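Local coordinates for protein putative leucoanthocyanidin reductase 1 (Vitis vinifera, PDB 3I6I) that reduces leucoanthocyanidins to flavan-3-ols with NADPH as hydride donor, as a Rossmann-fold member of the short-chain dehydrogenase/reductase group in grapevine flavonoid metabolism, at residues 93-96 with 97-100; 140-143 with 144-148. All coordinates share one frame; numbering follows the deposited sequence.

Interaction 1: 93-96 with 97-100. With NDP (NADPH dihydro-nicotinamide-adenine-dinucleotide phosphate), chain B.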
loop_
_atom_site.group_PDB
_atom_site.type_symbol
_atom_site.label_atom_id
_atom_site.label_comp_id
_atom_site.label_asym_id
_atom_site.label_seq_id
_atom_site.Cartn_x
_atom_site.Cartn_y
_atom_site.Cartn_z
ATOM N N GLY A 93 -5.234 8.001 -2.602
ATOM C CA GLY A 93 -5.701 7.910 -3.980
ATOM C C GLY A 93 -6.130 9.199 -4.640
ATOM O O GLY A 93 -5.911 9.384 -5.837
ATOM N N GLU A 94 -6.734 10.091 -3.868
ATOM C CA GLU A 94 -7.117 11.414 -4.334
ATOM C C GLU A 94 -5.921 12.331 -4.643
ATOM O O GLU A 94 -6.082 13.308 -5.352
ATOM C CB GLU A 94 -8.081 12.100 -3.322
ATOM C CG GLU A 94 -7.445 12.693 -2.024
ATOM C CD GLU A 94 -6.724 11.657 -1.129
ATOM O OE1 GLU A 94 -7.293 10.566 -0.851
ATOM O OE2 GLU A 94 -5.570 11.932 -0.706
ATOM N N SER A 95 -4.731 12.011 -4.128
ATOM C CA SER A 95 -3.559 12.888 -4.232
ATOM C C SER A 95 -2.421 12.336 -5.075
ATOM O O SER A 95 -1.297 12.831 -4.990
ATOM C CB SER A 95 -3.022 13.192 -2.813
ATOM O OG SER A 95 -4.051 13.678 -1.973
ATOM N N ILE A 96 -2.679 11.321 -5.898
ATOM C CA ILE A 96 -1.584 10.696 -6.652
ATOM C C ILE A 96 -0.818 11.729 -7.547
ATOM O O ILE A 96 0.414 11.734 -7.576
ATOM C CB ILE A 96 -2.098 9.513 -7.506
ATOM C CG1 ILE A 96 -2.654 8.413 -6.601
ATOM C CG2 ILE A 96 -0.965 8.977 -8.400
ATOM C CD1 ILE A 96 -1.691 7.962 -5.494
ATOM N N LEU A 97 -1.517 12.583 -8.263
ATOM C CA LEU A 97 -0.814 13.563 -9.151
ATOM C C LEU A 97 -0.122 14.729 -8.387
ATOM O O LEU A 97 0.707 15.451 -8.954
ATOM C CB LEU A 97 -1.740 14.069 -10.213
ATOM C CG LEU A 97 -2.296 13.072 -11.195
ATOM C CD1 LEU A 97 -3.188 13.788 -12.189
ATOM C CD2 LEU A 97 -1.198 12.288 -11.852
ATOM N N ASP A 98 -0.385 14.854 -7.084
ATOM C CA ASP A 98 0.387 15.767 -6.222
ATOM C C ASP A 98 1.854 15.342 -6.197
ATOM O O ASP A 98 2.748 16.112 -5.821
ATOM C CB ASP A 98 -0.138 15.775 -4.771
ATOM C CG ASP A 98 -1.510 16.461 -4.605
ATOM O OD1 ASP A 98 -1.974 17.163 -5.528
ATOM O OD2 ASP A 98 -2.102 16.303 -3.502
ATOM N N GLN A 99 2.117 14.093 -6.580
ATOM C CA GLN A 99 3.475 13.594 -6.620
ATOM C C GLN A 99 4.303 14.174 -7.782
ATOM O O GLN A 99 5.531 14.069 -7.766
ATOM C CB GLN A 99 3.470 12.071 -6.704
ATOM C CG GLN A 99 2.982 11.419 -5.435
ATOM C CD GLN A 99 2.876 9.928 -5.554
ATOM O OE1 GLN A 99 3.610 9.172 -4.881
ATOM N NE2 GLN A 99 2.000 9.484 -6.446
ATOM N N ILE A 100 3.650 14.775 -8.774
ATOM C CA ILE A 100 4.347 15.292 -9.948
ATOM C C ILE A 100 5.353 16.351 -9.535
ATOM O O ILE A 100 6.540 16.283 -9.930
ATOM C CB ILE A 100 3.387 15.822 -11.007
ATOM C CG1 ILE A 100 2.586 14.672 -11.638
ATOM C CG2 ILE A 100 4.142 16.589 -12.114
ATOM C CD1 ILE A 100 1.637 15.125 -12.682
HETATM P PA NDP B . -4.503 8.088 3.423
HETATM O O1A NDP B . -5.591 8.976 2.870
HETATM O O2A NDP B . -4.863 7.155 4.725
HETATM O O5B NDP B . -3.154 8.859 3.840
HETATM C C5B NDP B . -2.597 9.800 2.975
HETATM C C4B NDP B . -1.502 10.552 3.627
HETATM O O4B NDP B . -1.034 11.435 2.535
HETATM C C3B NDP B . -2.011 11.481 4.760
HETATM O O3B NDP B . -1.028 11.619 5.820
HETATM C C2B NDP B . -2.200 12.820 4.050
HETATM O O2B NDP B . -2.046 13.890 4.982
HETATM C C1B NDP B . -0.990 12.793 3.119
HETATM N N9A NDP B . -1.018 13.732 1.998
HETATM C C8A NDP B . -1.939 13.761 1.034
HETATM N N7A NDP B . -1.625 14.724 0.164
HETATM C C5A NDP B . -0.488 15.299 0.567
HETATM C C6A NDP B . 0.296 16.340 0.066
HETATM N N6A NDP B . -0.046 16.967 -1.062
HETATM N N1A NDP B . 1.410 16.696 0.736
HETATM C C2A NDP B . 1.765 16.052 1.847
HETATM N N3A NDP B . 1.049 15.040 2.352
HETATM C C4A NDP B . -0.090 14.661 1.728
HETATM O O3 NDP B . -4.047 7.098 2.252
HETATM P PN NDP B . -3.940 5.466 2.233
HETATM O O1N NDP B . -3.095 4.811 3.260
HETATM O O2N NDP B . -5.437 5.003 2.087
HETATM O O5D NDP B . -3.339 5.301 0.711
HETATM C C5D NDP B . -1.922 5.341 0.491
HETATM C C4D NDP B . -1.594 4.520 -0.725
HETATM O O4D NDP B . -1.852 3.153 -0.297
HETATM C C3D NDP B . -2.456 4.777 -1.936
HETATM O O3D NDP B . -1.660 4.585 -3.102
HETATM C C2D NDP B . -3.476 3.657 -1.857
HETATM O O2D NDP B . -3.841 3.312 -3.178
HETATM C C1D NDP B . -2.676 2.503 -1.256
HETATM N N1N NDP B . -3.449 1.565 -0.365
HETATM C C2N NDP B . -3.274 0.161 -0.440
HETATM C C3N NDP B . -4.194 -0.656 0.069
HETATM C C7N NDP B . -3.977 -2.180 0.009
HETATM O O7N NDP B . -2.939 -2.654 -0.467
HETATM N N7N NDP B . -4.916 -2.929 0.563
HETATM C C4N NDP B . -5.453 -0.065 0.722
HETATM C C5N NDP B . -5.201 1.355 1.216
HETATM C C6N NDP B . -4.201 2.076 0.725
HETATM P P2B NDP B . -3.391 14.828 5.344
HETATM O O1X NDP B . -4.373 14.013 6.106
HETATM O O2X NDP B . -2.764 16.080 6.097
HETATM O O3X NDP B . -3.969 15.322 3.956
HETATM O O HOH W 1 -4.503 12.952 -8.194
HETATM O O HOH W 2 -3.631 15.867 -0.927
#
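Ile96 and Gln99 show how one carbonyl can serve both the backbone and a side chain as a loop winds into a helix. Ile96 O accepts two bonds, from Gln99 N at 3.1 Å and from Gln99 NE2 at 3.0 Å. The amide NE2 arrives in the carbonyl plane on a lone pair, nearly straight at 165°, and the carbonyl oxygen lies close to the plane of the amide; the backbone N comes from above the carbonyl plane. Gln99 CG sits beside its own backbone N (chi1 -69°), which lays the chain alongside Ile96, with NE2 3.6 Å from Ile96 CG2. Since OE1 is bonded in turn to Ser89 OG and Ser118 N, the amide is held at both ends and its flip is fixed.

One residue earlier a less straight bond closes the turn: Asp98 N reaches Ser95 O at 3.1 Å, N-H...O 135°, from above the carbonyl plane.

Side-chain, water and cofactor bonds form a third set. Ser95 OG donates to Glu94 OE2 at 2.6 Å, and a water donates to both Ser95 OG and Asp98 OD2. That same OD2 accepts a hydrogen bond from the adenine amine N6A of NADPH at 3.3 Å, while a second water joins Glu94 O to Leu97 N. The arrangement belongs to the adenine end of a Rossmann-fold dinucleotide site, where the loop after strand 86-89 leads into helix 99-109.

Interaction 2: 140-143 with 144-148. With NDP (NADPH dihydro-nicotinamide-adenine-dinucleotide phosphate), chain B.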
loop_
_atom_site.group_PDB
_atom_site.type_symbol
_atom_site.label_atom_id
_atom_site.label_comp_id
_atom_site.label_asym_id
_atom_site.label_seq_id
_atom_site.Cartn_x
_atom_site.Cartn_y
_atom_site.Cartn_z
ATOM N N LYS A 140 -1.225 6.589 -11.391
ATOM C CA LYS A 140 -0.028 5.903 -10.888
ATOM C C LYS A 140 0.974 5.579 -12.005
ATOM O O LYS A 140 2.201 5.728 -11.822
ATOM C CB LYS A 140 -0.415 4.685 -10.060
ATOM C CG LYS A 140 -1.113 5.036 -8.739
ATOM C CD LYS A 140 -1.311 3.824 -7.837
ATOM C CE LYS A 140 -1.959 4.237 -6.510
ATOM N NZ LYS A 140 -1.783 3.158 -5.475
ATOM N N ARG A 141 0.481 5.189 -13.172
ATOM C CA ARG A 141 1.318 4.881 -14.326
ATOM C C ARG A 141 2.023 6.131 -14.833
ATOM O O ARG A 141 3.183 6.061 -15.231
ATOM C CB ARG A 141 0.481 4.324 -15.470
ATOM C CG ARG A 141 -0.033 2.915 -15.220
ATOM C CD ARG A 141 -0.976 2.549 -16.294
ATOM N NE ARG A 141 -1.667 1.300 -16.034
ATOM C CZ ARG A 141 -2.788 0.921 -16.628
ATOM N NH1 ARG A 141 -3.335 1.655 -17.573
ATOM N NH2 ARG A 141 -3.339 -0.226 -16.309
ATOM N N ARG A 142 1.303 7.247 -14.802
ATOM C CA ARG A 142 1.843 8.549 -15.230
ATOM C C ARG A 142 2.970 8.953 -14.271
ATOM O O ARG A 142 4.032 9.417 -14.691
ATOM C CB ARG A 142 0.711 9.584 -15.297
ATOM C CG ARG A 142 1.039 10.831 -16.115
ATOM C CD ARG A 142 1.480 11.918 -15.283
ATOM N NE ARG A 142 1.556 13.197 -16.021
ATOM C CZ ARG A 142 2.638 13.682 -16.648
ATOM N NH1 ARG A 142 3.790 12.988 -16.733
ATOM N NH2 ARG A 142 2.553 14.883 -17.217
ATOM N N VAL A 143 2.792 8.751 -12.985
ATOM C CA VAL A 143 3.848 9.015 -12.032
ATOM C C VAL A 143 5.067 8.099 -12.291
ATOM O O VAL A 143 6.193 8.576 -12.290
ATOM C CB VAL A 143 3.384 8.921 -10.610
ATOM C CG1 VAL A 143 4.545 8.928 -9.621
ATOM C CG2 VAL A 143 2.352 10.057 -10.316
ATOM N N ARG A 144 4.835 6.843 -12.591
ATOM C CA ARG A 144 5.976 5.924 -12.847
ATOM C C ARG A 144 6.742 6.378 -14.098
ATOM O O ARG A 144 7.990 6.365 -14.104
ATOM C CB ARG A 144 5.497 4.503 -13.109
ATOM C CG ARG A 144 4.993 3.696 -11.946
ATOM C CD ARG A 144 4.735 2.275 -12.374
ATOM N NE ARG A 144 4.288 1.443 -11.264
ATOM C CZ ARG A 144 4.297 0.097 -11.278
ATOM N NH1 ARG A 144 4.698 -0.594 -12.340
ATOM N NH2 ARG A 144 3.868 -0.570 -10.233
ATOM N N GLN A 145 5.992 6.779 -15.137
ATOM C CA GLN A 145 6.589 7.271 -16.413
ATOM C C GLN A 145 7.472 8.477 -16.092
ATOM O O GLN A 145 8.635 8.539 -16.524
ATOM C CB GLN A 145 5.515 7.607 -17.479
ATOM C CG GLN A 145 5.943 8.574 -18.618
ATOM C CD GLN A 145 5.581 10.067 -18.321
ATOM O OE1 GLN A 145 4.445 10.350 -17.892
ATOM N NE2 GLN A 145 6.566 11.005 -18.481
ATOM N N LEU A 146 6.921 9.440 -15.356
ATOM C CA LEU A 146 7.711 10.616 -14.935
ATOM C C LEU A 146 8.961 10.271 -14.111
ATOM O O LEU A 146 10.069 10.795 -14.374
ATOM C CB LEU A 146 6.840 11.640 -14.198
ATOM C CG LEU A 146 7.499 12.992 -13.956
ATOM C CD1 LEU A 146 7.882 13.656 -15.269
ATOM C CD2 LEU A 146 6.565 13.882 -13.133
ATOM N N VAL A 147 8.818 9.391 -13.142
ATOM C CA VAL A 147 9.959 8.955 -12.325
ATOM C C VAL A 147 11.061 8.371 -13.198
ATOM O O VAL A 147 12.253 8.715 -13.079
ATOM C CB VAL A 147 9.502 7.947 -11.295
ATOM C CG1 VAL A 147 10.707 7.209 -10.629
ATOM C CG2 VAL A 147 8.589 8.624 -10.226
ATOM N N GLU A 148 10.672 7.466 -14.086
ATOM C CA GLU A 148 11.691 6.761 -14.914
ATOM C C GLU A 148 12.357 7.704 -15.912
ATOM O O GLU A 148 13.591 7.667 -16.130
ATOM C CB GLU A 148 11.078 5.549 -15.589
ATOM C CG GLU A 148 10.609 4.547 -14.516
ATOM C CD GLU A 148 10.008 3.245 -15.034
ATOM O OE1 GLU A 148 10.549 2.720 -16.010
ATOM O OE2 GLU A 148 8.998 2.732 -14.444
HETATM P PA NDP B . -4.503 8.088 3.423
HETATM O O1A NDP B . -5.591 8.976 2.870
HETATM O O2A NDP B . -4.863 7.155 4.725
HETATM O O5B NDP B . -3.154 8.859 3.840
HETATM C C5B NDP B . -2.597 9.800 2.975
HETATM C C4B NDP B . -1.502 10.552 3.627
HETATM O O4B NDP B . -1.034 11.435 2.535
HETATM C C3B NDP B . -2.011 11.481 4.760
HETATM O O3B NDP B . -1.028 11.619 5.820
HETATM C C2B NDP B . -2.200 12.820 4.050
HETATM O O2B NDP B . -2.046 13.890 4.982
HETATM C C1B NDP B . -0.990 12.793 3.119
HETATM N N9A NDP B . -1.018 13.732 1.998
HETATM C C8A NDP B . -1.939 13.761 1.034
HETATM N N7A NDP B . -1.625 14.724 0.164
HETATM C C5A NDP B . -0.488 15.299 0.567
HETATM C C6A NDP B . 0.296 16.340 0.066
HETATM N N6A NDP B . -0.046 16.967 -1.062
HETATM N N1A NDP B . 1.410 16.696 0.736
HETATM C C2A NDP B . 1.765 16.052 1.847
HETATM N N3A NDP B . 1.049 15.040 2.352
HETATM C C4A NDP B . -0.090 14.661 1.728
HETATM O O3 NDP B . -4.047 7.098 2.252
HETATM P PN NDP B . -3.940 5.466 2.233
HETATM O O1N NDP B . -3.095 4.811 3.260
HETATM O O2N NDP B . -5.437 5.003 2.087
HETATM O O5D NDP B . -3.339 5.301 0.711
HETATM C C5D NDP B . -1.922 5.341 0.491
HETATM C C4D NDP B . -1.594 4.520 -0.725
HETATM O O4D NDP B . -1.852 3.153 -0.297
HETATM C C3D NDP B . -2.456 4.777 -1.936
HETATM O O3D NDP B . -1.660 4.585 -3.102
HETATM C C2D NDP B . -3.476 3.657 -1.857
HETATM O O2D NDP B . -3.841 3.312 -3.178
HETATM C C1D NDP B . -2.676 2.503 -1.256
HETATM N N1N NDP B . -3.449 1.565 -0.365
HETATM C C2N NDP B . -3.274 0.161 -0.440
HETATM C C3N NDP B . -4.194 -0.656 0.069
HETATM C C7N NDP B . -3.977 -2.180 0.009
HETATM O O7N NDP B . -2.939 -2.654 -0.467
HETATM N N7N NDP B . -4.916 -2.929 0.563
HETATM C C4N NDP B . -5.453 -0.065 0.722
HETATM C C5N NDP B . -5.201 1.355 1.216
HETATM C C6N NDP B . -4.201 2.076 0.725
HETATM P P2B NDP B . -3.391 14.828 5.344
HETATM O O1X NDP B . -4.373 14.013 6.106
HETATM O O2X NDP B . -2.764 16.080 6.097
HETATM O O3X NDP B . -3.969 15.322 3.956
#
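Four successive i to i+4 bonds carry the alpha-helix from Lys140-Val143 into Arg144-Val147, the straightest being Leu146 N to Arg142 O at 3.0 Å and 173°. On one flank Arg142 and Gln145 run side by side and point the same way, their guanidinium and amide planes 32° apart. Gln145 CG stands anti to its backbone N (chi1 159°) and the chain then bends, bringing OE1 to 3.0 Å from Arg142 NH1, obliquely to the guanidinium. Gln145 NE2 is hydrogen-bonded to Glu149. An alanine here is likely to leave Arg142 NH1 without this neighbouring oxygen and Glu149 without its amide donor, so that the guanidinium could turn more easily.

Between the valines the contact is apolar: Val143 CG1 meets Val147 CG2 at 4.1 Å, and Val147 CG2 also rests against Val143 O at 3.2 Å. The aliphatic part of Arg144 begins against the preceding turn, CG lying 3.5 Å from Lys140 O, before its far end forms a salt bridge with Glu119 and a cation-pi contact with Tyr156. Lys140, extended beyond CG, runs out to the cofactor, where NZ donates to the ribose hydroxyls O3D at 2.8 Å and O2D at 3.1 Å. The chemistry thus implies a division of labour: the amine of Lys140 holds the nicotinamide ribose through two bonds, while the next turn ties the helix to its surroundings by charge and, through Leu146 and Val147 on Val103, by apolar packing.

Followed from the N terminus, the chain leaves strand 86-89 of the parallel sheet, makes the short turns of interaction 1 and enters helix 99-109. It then forms strand 114-116 before helix 133-149 brings interaction 2. Each contact closes only a local turn, and the two stand in series, neither nested nor crossing. In space, however, their centres lie about 11 Å apart and they touch: Ile96 packs on Lys140 and Val143, and Ile100 on Arg142 and Leu146. The loop and start of helix 99-109 are thereby joined to helix 133-149 along one side of the Rossmann fold. Both contacts also reach the same NADPH, at different parts of the molecule.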